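Local coordinates for protein protease Do-like 1, chloroplastic (Arabidopsis thaliana, PDB 3QO6) that acts as an HtrA-type serine protease of the chloroplast that is required at high temperature and may degrade damaged proteins, at residues B[231-239]-B[300-309]; B[261-269]-B[325-333]. All blocks are in the same frame, centred on the assembly; numbering follows the deposited sequence.

Contact 1: residues B[231-239]-B[300-309]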
loop_
_atom_site.group_PDB
_atom_site.type_symbol
_atom_site.label_atom_id
_atom_site.label_comp_id
_atom_site.label_asym_id
_atom_site.label_seq_id
_atom_site.Cartn_x
_atom_site.Cartn_y
_atom_site.Cartn_z
ATOM N N THR B 231 14.254 2.080 -42.470
ATOM C CA THR B 231 13.237 3.001 -42.943
ATOM C C THR B 231 11.904 2.310 -43.084
ATOM O O THR B 231 11.739 1.357 -43.872
ATOM C CB THR B 231 13.675 3.681 -44.265
ATOM O OG1 THR B 231 14.738 4.595 -43.977
ATOM C CG2 THR B 231 12.520 4.442 -44.903
ATOM N N ARG B 232 10.951 2.808 -42.303
ATOM C CA ARG B 232 9.616 2.245 -42.267
ATOM C C ARG B 232 8.547 3.202 -42.763
ATOM O O ARG B 232 8.535 4.392 -42.445
ATOM C CB ARG B 232 9.310 1.797 -40.830
ATOM C CG ARG B 232 10.311 0.773 -40.242
ATOM C CD ARG B 232 10.020 0.525 -38.772
ATOM N NE ARG B 232 10.595 -0.724 -38.286
ATOM C CZ ARG B 232 10.468 -1.894 -38.911
ATOM N NH1 ARG B 232 9.794 -1.974 -40.056
ATOM N NH2 ARG B 232 10.998 -2.991 -38.385
ATOM N N PRO B 233 7.598 2.673 -43.527
ATOM C CA PRO B 233 6.482 3.433 -44.113
ATOM C C PRO B 233 5.431 3.932 -43.121
ATOM O O PRO B 233 5.233 3.334 -42.078
ATOM C CB PRO B 233 5.877 2.430 -45.083
ATOM C CG PRO B 233 6.037 1.112 -44.283
ATOM C CD PRO B 233 7.444 1.220 -43.743
ATOM N N ILE B 234 4.756 5.024 -43.458
ATOM C CA ILE B 234 3.690 5.527 -42.616
ATOM C C ILE B 234 2.554 6.027 -43.461
ATOM O O ILE B 234 2.771 6.438 -44.595
ATOM C CB ILE B 234 4.114 6.676 -41.732
ATOM C CG1 ILE B 234 4.386 7.910 -42.586
ATOM C CG2 ILE B 234 5.285 6.257 -40.908
ATOM C CD1 ILE B 234 4.550 9.168 -41.738
ATOM N N LEU B 235 1.351 5.999 -42.887
ATOM C CA LEU B 235 0.130 6.468 -43.553
ATOM C C LEU B 235 -0.017 7.913 -43.195
ATOM O O LEU B 235 -0.680 8.687 -43.887
ATOM C CB LEU B 235 -1.089 5.749 -43.006
ATOM C CG LEU B 235 -1.879 4.780 -43.879
ATOM C CD1 LEU B 235 -3.034 4.259 -43.047
ATOM C CD2 LEU B 235 -2.410 5.463 -45.115
ATOM N N GLY B 236 0.600 8.269 -42.077
ATOM C CA GLY B 236 0.517 9.635 -41.633
ATOM C C GLY B 236 -0.773 9.938 -40.889
ATOM O O GLY B 236 -1.369 11.003 -41.094
ATOM N N ILE B 237 -1.238 9.005 -40.052
ATOM C CA ILE B 237 -2.444 9.274 -39.252
ATOM C C ILE B 237 -2.284 8.891 -37.780
ATOM O O ILE B 237 -1.573 7.942 -37.447
ATOM C CB ILE B 237 -3.696 8.537 -39.780
ATOM C CG1 ILE B 237 -3.606 7.052 -39.477
ATOM C CG2 ILE B 237 -3.798 8.689 -41.269
ATOM C CD1 ILE B 237 -4.901 6.345 -39.715
ATOM N N LYS B 238 -2.913 9.675 -36.904
ATOM C CA LYS B 238 -2.940 9.382 -35.463
ATOM C C LYS B 238 -4.354 8.885 -35.260
ATOM O O LYS B 238 -5.299 9.585 -35.574
ATOM C CB LYS B 238 -2.730 10.626 -34.603
ATOM C CG LYS B 238 -1.276 10.952 -34.331
ATOM C CD LYS B 238 -1.137 12.246 -33.546
ATOM C CE LYS B 238 0.323 12.693 -33.366
ATOM N NZ LYS B 238 0.405 13.975 -32.577
ATOM N N PHE B 239 -4.512 7.664 -34.785
ATOM C CA PHE B 239 -5.854 7.176 -34.569
ATOM C C PHE B 239 -6.209 7.033 -33.109
ATOM O O PHE B 239 -5.371 7.193 -32.203
ATOM C CB PHE B 239 -6.096 5.848 -35.278
ATOM C CG PHE B 239 -5.086 4.816 -34.981
ATOM C CD1 PHE B 239 -3.853 4.845 -35.597
ATOM C CD2 PHE B 239 -5.357 3.811 -34.084
ATOM C CE1 PHE B 239 -2.908 3.882 -35.324
ATOM C CE2 PHE B 239 -4.423 2.845 -33.804
ATOM C CZ PHE B 239 -3.196 2.877 -34.423
ATOM N N LEU B 300 -4.651 -2.791 -38.451
ATOM C CA LEU B 300 -4.017 -1.772 -39.274
ATOM C C LEU B 300 -2.510 -1.967 -39.213
ATOM O O LEU B 300 -1.853 -2.167 -40.230
ATOM C CB LEU B 300 -4.390 -0.378 -38.773
ATOM C CG LEU B 300 -3.959 0.804 -39.647
ATOM C CD1 LEU B 300 -4.617 0.687 -41.034
ATOM C CD2 LEU B 300 -4.342 2.132 -38.951
ATOM N N TYR B 301 -1.976 -1.929 -38.000
ATOM C CA TYR B 301 -0.554 -2.104 -37.779
ATOM C C TYR B 301 -0.022 -3.282 -38.529
ATOM O O TYR B 301 0.906 -3.162 -39.316
ATOM C CB TYR B 301 -0.269 -2.329 -36.306
ATOM C CG TYR B 301 -0.083 -1.056 -35.547
ATOM C CD1 TYR B 301 -0.820 -0.807 -34.383
ATOM C CD2 TYR B 301 0.816 -0.088 -35.992
ATOM C CE1 TYR B 301 -0.668 0.372 -33.682
ATOM C CE2 TYR B 301 0.971 1.096 -35.303
ATOM C CZ TYR B 301 0.227 1.321 -34.143
ATOM O OH TYR B 301 0.381 2.492 -33.436
ATOM N N ARG B 302 -0.627 -4.426 -38.253
ATOM C CA ARG B 302 -0.234 -5.683 -38.847
ATOM C C ARG B 302 -0.172 -5.575 -40.360
ATOM O O ARG B 302 0.814 -5.981 -40.978
ATOM C CB ARG B 302 -1.227 -6.770 -38.424
ATOM C CG ARG B 302 -0.843 -8.189 -38.802
ATOM C CD ARG B 302 -1.971 -9.159 -38.440
ATOM N NE ARG B 302 -3.287 -8.646 -38.833
ATOM C CZ ARG B 302 -3.640 -8.280 -40.072
ATOM N NH1 ARG B 302 -2.781 -8.364 -41.088
ATOM N NH2 ARG B 302 -4.862 -7.805 -40.300
ATOM N N ILE B 303 -1.210 -5.001 -40.954
ATOM C CA ILE B 303 -1.259 -4.884 -42.395
ATOM C C ILE B 303 -0.183 -3.959 -42.974
ATOM O O ILE B 303 0.442 -4.306 -43.967
ATOM C CB ILE B 303 -2.655 -4.446 -42.841
ATOM C CG1 ILE B 303 -2.917 -4.938 -44.253
ATOM C CG2 ILE B 303 -2.763 -2.955 -42.807
ATOM C CD1 ILE B 303 -2.628 -6.417 -44.439
ATOM N N LEU B 304 0.052 -2.796 -42.371
ATOM C CA LEU B 304 1.094 -1.903 -42.881
ATOM C C LEU B 304 2.468 -2.498 -42.654
ATOM O O LEU B 304 3.424 -2.146 -43.331
ATOM C CB LEU B 304 1.063 -0.547 -42.195
ATOM C CG LEU B 304 0.346 0.605 -42.891
ATOM C CD1 LEU B 304 -1.154 0.372 -42.901
ATOM C CD2 LEU B 304 0.679 1.882 -42.147
ATOM N N ASP B 305 2.566 -3.391 -41.684
ATOM C CA ASP B 305 3.830 -4.034 -41.372
ATOM C C ASP B 305 4.347 -4.762 -42.603
ATOM O O ASP B 305 5.518 -5.124 -42.680
ATOM C CB ASP B 305 3.629 -5.050 -40.258
ATOM C CG ASP B 305 4.868 -5.233 -39.412
ATOM O OD1 ASP B 305 5.077 -6.373 -38.935
ATOM O OD2 ASP B 305 5.617 -4.237 -39.216
ATOM N N GLN B 306 3.460 -4.978 -43.565
ATOM C CA GLN B 306 3.805 -5.694 -44.778
ATOM C C GLN B 306 4.158 -4.777 -45.924
ATOM O O GLN B 306 4.596 -5.233 -46.978
ATOM C CB GLN B 306 2.633 -6.582 -45.190
ATOM C CG GLN B 306 2.333 -7.703 -44.204
ATOM C CD GLN B 306 3.370 -8.814 -44.264
ATOM O OE1 GLN B 306 3.281 -9.713 -45.110
ATOM N NE2 GLN B 306 4.375 -8.747 -43.378
ATOM N N CYS B 307 3.975 -3.480 -45.735
ATOM C CA CYS B 307 4.271 -2.564 -46.813
ATOM C C CYS B 307 5.651 -1.983 -46.715
ATOM O O CYS B 307 6.317 -2.097 -45.683
ATOM C CB CYS B 307 3.237 -1.459 -46.841
ATOM S SG CYS B 307 1.603 -2.182 -46.857
ATOM N N LYS B 308 6.079 -1.375 -47.815
ATOM C CA LYS B 308 7.388 -0.756 -47.896
ATOM C C LYS B 308 7.247 0.693 -48.366
ATOM O O LYS B 308 6.291 1.030 -49.059
ATOM C CB LYS B 308 8.274 -1.581 -48.838
ATOM C CG LYS B 308 7.524 -2.308 -49.962
ATOM C CD LYS B 308 8.446 -3.290 -50.705
ATOM C CE LYS B 308 7.816 -3.867 -51.986
ATOM N NZ LYS B 308 6.625 -4.731 -51.743
ATOM N N VAL B 309 8.178 1.555 -47.971
ATOM C CA VAL B 309 8.097 2.951 -48.374
ATOM C C VAL B 309 7.806 3.057 -49.851
ATOM O O VAL B 309 8.399 2.347 -50.649
ATOM C CB VAL B 309 9.392 3.698 -48.100
ATOM C CG1 VAL B 309 9.285 5.110 -48.621
ATOM C CG2 VAL B 309 9.664 3.711 -46.616
#
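Phe-239 and Tyr-301 meet at the peptide-binding groove of the PDZ domain, where the loop and short strands of 231-239 run past the groove helix. They form an offset edge-to-face pair: Phe-239 presents its edge, the ring planes stand at 64°, and Phe-239 CZ comes 3.6 Å from Tyr-301 CE1. With CG set between its own backbone N and carbonyl carbon (chi1 52°), Phe-239 turns its ring toward the helix, and Leu-300 CD2 settles over one face of it. That methyl also receives the end of Ile-237, CD1 lying 4.3 Å from Leu-300 CD2. One helical turn on, Leu-304 offers CD2 to Leu-235 CG at 4.2 Å, so two leucines one turn apart pack against the loop, Leu-300 also touching the bound peptide. Backbone atoms of Leu-235, Gly-236, Ile-237 and Phe-239 hydrogen-bond to that peptide, as expected of a PDZ carboxylate loop and its following strand, and the Tyr-301 hydroxyl shares a hydrogen bond with the peptide backbone. At the other end Arg-232 makes a salt bridge to Asp-97 of the protease domain, and Asp-305 one to Lys-100. Beyond the helix, the closest neighbours of the Pro-233 ring are backbone atoms, CG 3.5 Å from Cys-307 O, with CB also near Val-309 CG2. At the exposed end, Thr-231 CG2 and Val-309 CG2 are 3.4 Å apart.

Contact 2: residues B[261-269]-B[325-333]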
loop_
_atom_site.group_PDB
_atom_site.type_symbol
_atom_site.label_atom_id
_atom_site.label_comp_id
_atom_site.label_asym_id
_atom_site.label_seq_id
_atom_site.Cartn_x
_atom_site.Cartn_y
_atom_site.Cartn_z
ATOM N N SER B 261 0.599 17.484 -44.222
ATOM C CA SER B 261 1.945 17.203 -44.682
ATOM C C SER B 261 2.328 15.717 -44.767
ATOM O O SER B 261 3.487 15.398 -45.054
ATOM C CB SER B 261 2.935 17.950 -43.775
ATOM O OG SER B 261 3.871 17.059 -43.191
ATOM N N GLY B 262 1.374 14.815 -44.525
ATOM C CA GLY B 262 1.659 13.378 -44.578
ATOM C C GLY B 262 0.933 12.646 -45.703
ATOM O O GLY B 262 0.155 13.266 -46.424
ATOM N N PRO B 263 1.144 11.332 -45.880
ATOM C CA PRO B 263 0.483 10.580 -46.949
ATOM C C PRO B 263 -1.030 10.640 -47.014
ATOM O O PRO B 263 -1.576 11.050 -48.036
ATOM C CB PRO B 263 1.005 9.175 -46.751
ATOM C CG PRO B 263 2.388 9.420 -46.260
ATOM C CD PRO B 263 2.194 10.522 -45.250
ATOM N N ALA B 264 -1.721 10.232 -45.950
ATOM C CA ALA B 264 -3.194 10.279 -45.945
ATOM C C ALA B 264 -3.668 11.736 -45.986
ATOM O O ALA B 264 -4.781 12.050 -46.440
ATOM C CB ALA B 264 -3.740 9.585 -44.715
ATOM N N GLY B 265 -2.818 12.629 -45.498
ATOM C CA GLY B 265 -3.171 14.035 -45.545
ATOM C C GLY B 265 -3.228 14.500 -46.999
ATOM O O GLY B 265 -4.269 14.970 -47.457
ATOM N N LYS B 266 -2.114 14.358 -47.725
ATOM C CA LYS B 266 -2.038 14.754 -49.128
ATOM C C LYS B 266 -3.072 13.989 -49.930
ATOM O O LYS B 266 -3.541 14.471 -50.961
ATOM C CB LYS B 266 -0.654 14.474 -49.705
ATOM C CG LYS B 266 0.473 15.203 -49.006
ATOM C CD LYS B 266 1.819 14.587 -49.341
ATOM C CE LYS B 266 2.869 15.083 -48.385
ATOM N NZ LYS B 266 4.225 14.535 -48.681
ATOM N N ALA B 267 -3.428 12.795 -49.464
ATOM C CA ALA B 267 -4.424 11.987 -50.151
ATOM C C ALA B 267 -5.820 12.390 -49.738
ATOM O O ALA B 267 -6.789 11.769 -50.189
ATOM C CB ALA B 267 -4.222 10.520 -49.851
ATOM N N GLY B 268 -5.916 13.392 -48.853
ATOM C CA GLY B 268 -7.208 13.896 -48.395
ATOM C C GLY B 268 -8.124 13.136 -47.413
ATOM O O GLY B 268 -9.368 13.249 -47.517
ATOM N N LEU B 269 -7.554 12.361 -46.483
ATOM C CA LEU B 269 -8.375 11.679 -45.484
ATOM C C LEU B 269 -8.789 12.743 -44.467
ATOM O O LEU B 269 -8.004 13.648 -44.154
ATOM C CB LEU B 269 -7.593 10.585 -44.774
ATOM C CG LEU B 269 -7.851 9.186 -45.312
ATOM C CD1 LEU B 269 -7.360 9.110 -46.755
ATOM C CD2 LEU B 269 -7.156 8.154 -44.421
ATOM N N LYS B 325 -12.961 5.006 -50.901
ATOM C CA LYS B 325 -11.807 4.245 -51.328
ATOM C C LYS B 325 -10.833 5.368 -51.618
ATOM O O LYS B 325 -11.204 6.331 -52.277
ATOM C CB LYS B 325 -12.167 3.464 -52.594
ATOM C CG LYS B 325 -11.134 2.471 -53.100
ATOM C CD LYS B 325 -11.725 1.618 -54.247
ATOM C CE LYS B 325 -10.675 0.707 -54.893
ATOM N NZ LYS B 325 -11.287 -0.419 -55.650
ATOM N N ILE B 326 -9.618 5.283 -51.088
ATOM C CA ILE B 326 -8.625 6.333 -51.311
ATOM C C ILE B 326 -7.243 5.726 -51.454
ATOM O O ILE B 326 -6.846 4.852 -50.686
ATOM C CB ILE B 326 -8.623 7.359 -50.146
ATOM C CG1 ILE B 326 -10.006 8.003 -50.043
ATOM C CG2 ILE B 326 -7.555 8.429 -50.370
ATOM C CD1 ILE B 326 -10.113 9.101 -49.032
ATOM N N SER B 327 -6.511 6.157 -52.463
ATOM C CA SER B 327 -5.187 5.614 -52.618
ATOM C C SER B 327 -4.194 6.523 -51.919
ATOM O O SER B 327 -4.182 7.742 -52.112
ATOM C CB SER B 327 -4.835 5.438 -54.100
ATOM O OG SER B 327 -5.120 4.112 -54.532
ATOM N N VAL B 328 -3.376 5.916 -51.074
ATOM C CA VAL B 328 -2.368 6.662 -50.354
ATOM C C VAL B 328 -1.021 6.025 -50.622
ATOM O O VAL B 328 -0.892 4.803 -50.592
ATOM C CB VAL B 328 -2.635 6.626 -48.846
ATOM C CG1 VAL B 328 -1.676 7.556 -48.121
ATOM C CG2 VAL B 328 -4.063 7.036 -48.576
ATOM N N THR B 329 -0.023 6.843 -50.924
ATOM C CA THR B 329 1.319 6.303 -51.142
ATOM C C THR B 329 2.125 6.568 -49.870
ATOM O O THR B 329 2.353 7.717 -49.469
ATOM C CB THR B 329 2.036 6.938 -52.364
ATOM O OG1 THR B 329 1.274 8.042 -52.859
ATOM C CG2 THR B 329 2.190 5.912 -53.468
ATOM N N LEU B 330 2.546 5.483 -49.239
ATOM C CA LEU B 330 3.278 5.572 -47.997
ATOM C C LEU B 330 4.650 6.209 -48.094
ATOM O O LEU B 330 5.460 5.830 -48.935
ATOM C CB LEU B 330 3.384 4.175 -47.367
ATOM C CG LEU B 330 2.063 3.524 -46.949
ATOM C CD1 LEU B 330 1.508 2.759 -48.091
ATOM C CD2 LEU B 330 2.302 2.588 -45.803
ATOM N N GLU B 331 4.910 7.175 -47.220
ATOM C CA GLU B 331 6.196 7.860 -47.180
ATOM C C GLU B 331 6.933 7.504 -45.906
ATOM O O GLU B 331 6.320 7.125 -44.906
ATOM C CB GLU B 331 5.999 9.367 -47.190
ATOM C CG GLU B 331 5.183 9.864 -48.341
ATOM C CD GLU B 331 4.652 11.251 -48.078
ATOM O OE1 GLU B 331 3.895 11.768 -48.921
ATOM O OE2 GLU B 331 4.991 11.825 -47.019
ATOM N N PRO B 332 8.266 7.643 -45.914
ATOM C CA PRO B 332 9.052 7.330 -44.719
ATOM C C PRO B 332 8.620 8.190 -43.547
ATOM O O PRO B 332 8.182 9.318 -43.728
ATOM C CB PRO B 332 10.492 7.622 -45.156
ATOM C CG PRO B 332 10.327 8.668 -46.208
ATOM C CD PRO B 332 9.131 8.161 -46.986
ATOM N N LYS B 333 8.745 7.641 -42.346
ATOM C CA LYS B 333 8.382 8.343 -41.120
ATOM C C LYS B 333 9.443 9.427 -40.906
ATOM O O LYS B 333 10.640 9.124 -40.977
ATOM C CB LYS B 333 8.392 7.327 -39.970
ATOM C CG LYS B 333 8.222 7.857 -38.547
ATOM C CD LYS B 333 8.814 6.821 -37.572
ATOM C CE LYS B 333 8.788 7.242 -36.096
ATOM N NZ LYS B 333 7.406 7.283 -35.538
#
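Pro-263 opens the short helix 263-266 of the PDZ domain and presses it onto strand 326-332, where it meets Val-328 and Glu-331. The valine side is the tight one. Val-328 CG1, anti to the backbone N (chi1 -173°), sits 3.4 Å from Pro-263 CB, while its other methyl, CG2, lies 3.7 Å from Ala-267 CB. Two residues earlier on the strand, Ile-326 continues the apolar row: its CD1 meets Leu-269 CD1 at 3.6 Å, the two side chains running antiparallel alongside one another. The helix ends between these points in a Schellman motif, where Gly-268 takes a positive phi and the chain turns so that Leu-269 can reach the strand.

At the other end the contact loosens toward solvent. Exposed Lys-266 stretches out beyond CG to form a salt bridge with Glu-331, NZ 2.8 Å from OE1, which it meets on the syn side and 26° out of the carboxylate plane. Glu-331 is not purely polar here, since its carboxyl carbon CD also lies against Pro-263 CG. Replacing Glu-331 with an alanine would probably leave the Lys-266 ammonium without this mate and the CG and CD of Pro-263 less covered. The second carboxylate oxygen, Glu-331 OE2, stands 3.6 Å from Pro-263 CD.

How the contacts relate
From the N terminus the four segments come in the order 231-239, 261-269, 300-309, 325-333, so the two loops cross: contact 1 closes over 60 residues, and contact 2 starts within that loop and closes over 55 of its own, beyond the groove helix. Contact 1 joins the groove helix to the loop and short strands that bind the peptide backbone; contact 2 fastens the short helix 263-266 to the strand near the C terminus. Strands 233-234 and 326-332 are neighbours in one sheet, with Ile-234 N probably bonded to Glu-331 O. Leu-235 O probably accepts a bond from Ala-264 N, tying 231-239 to the short helix too.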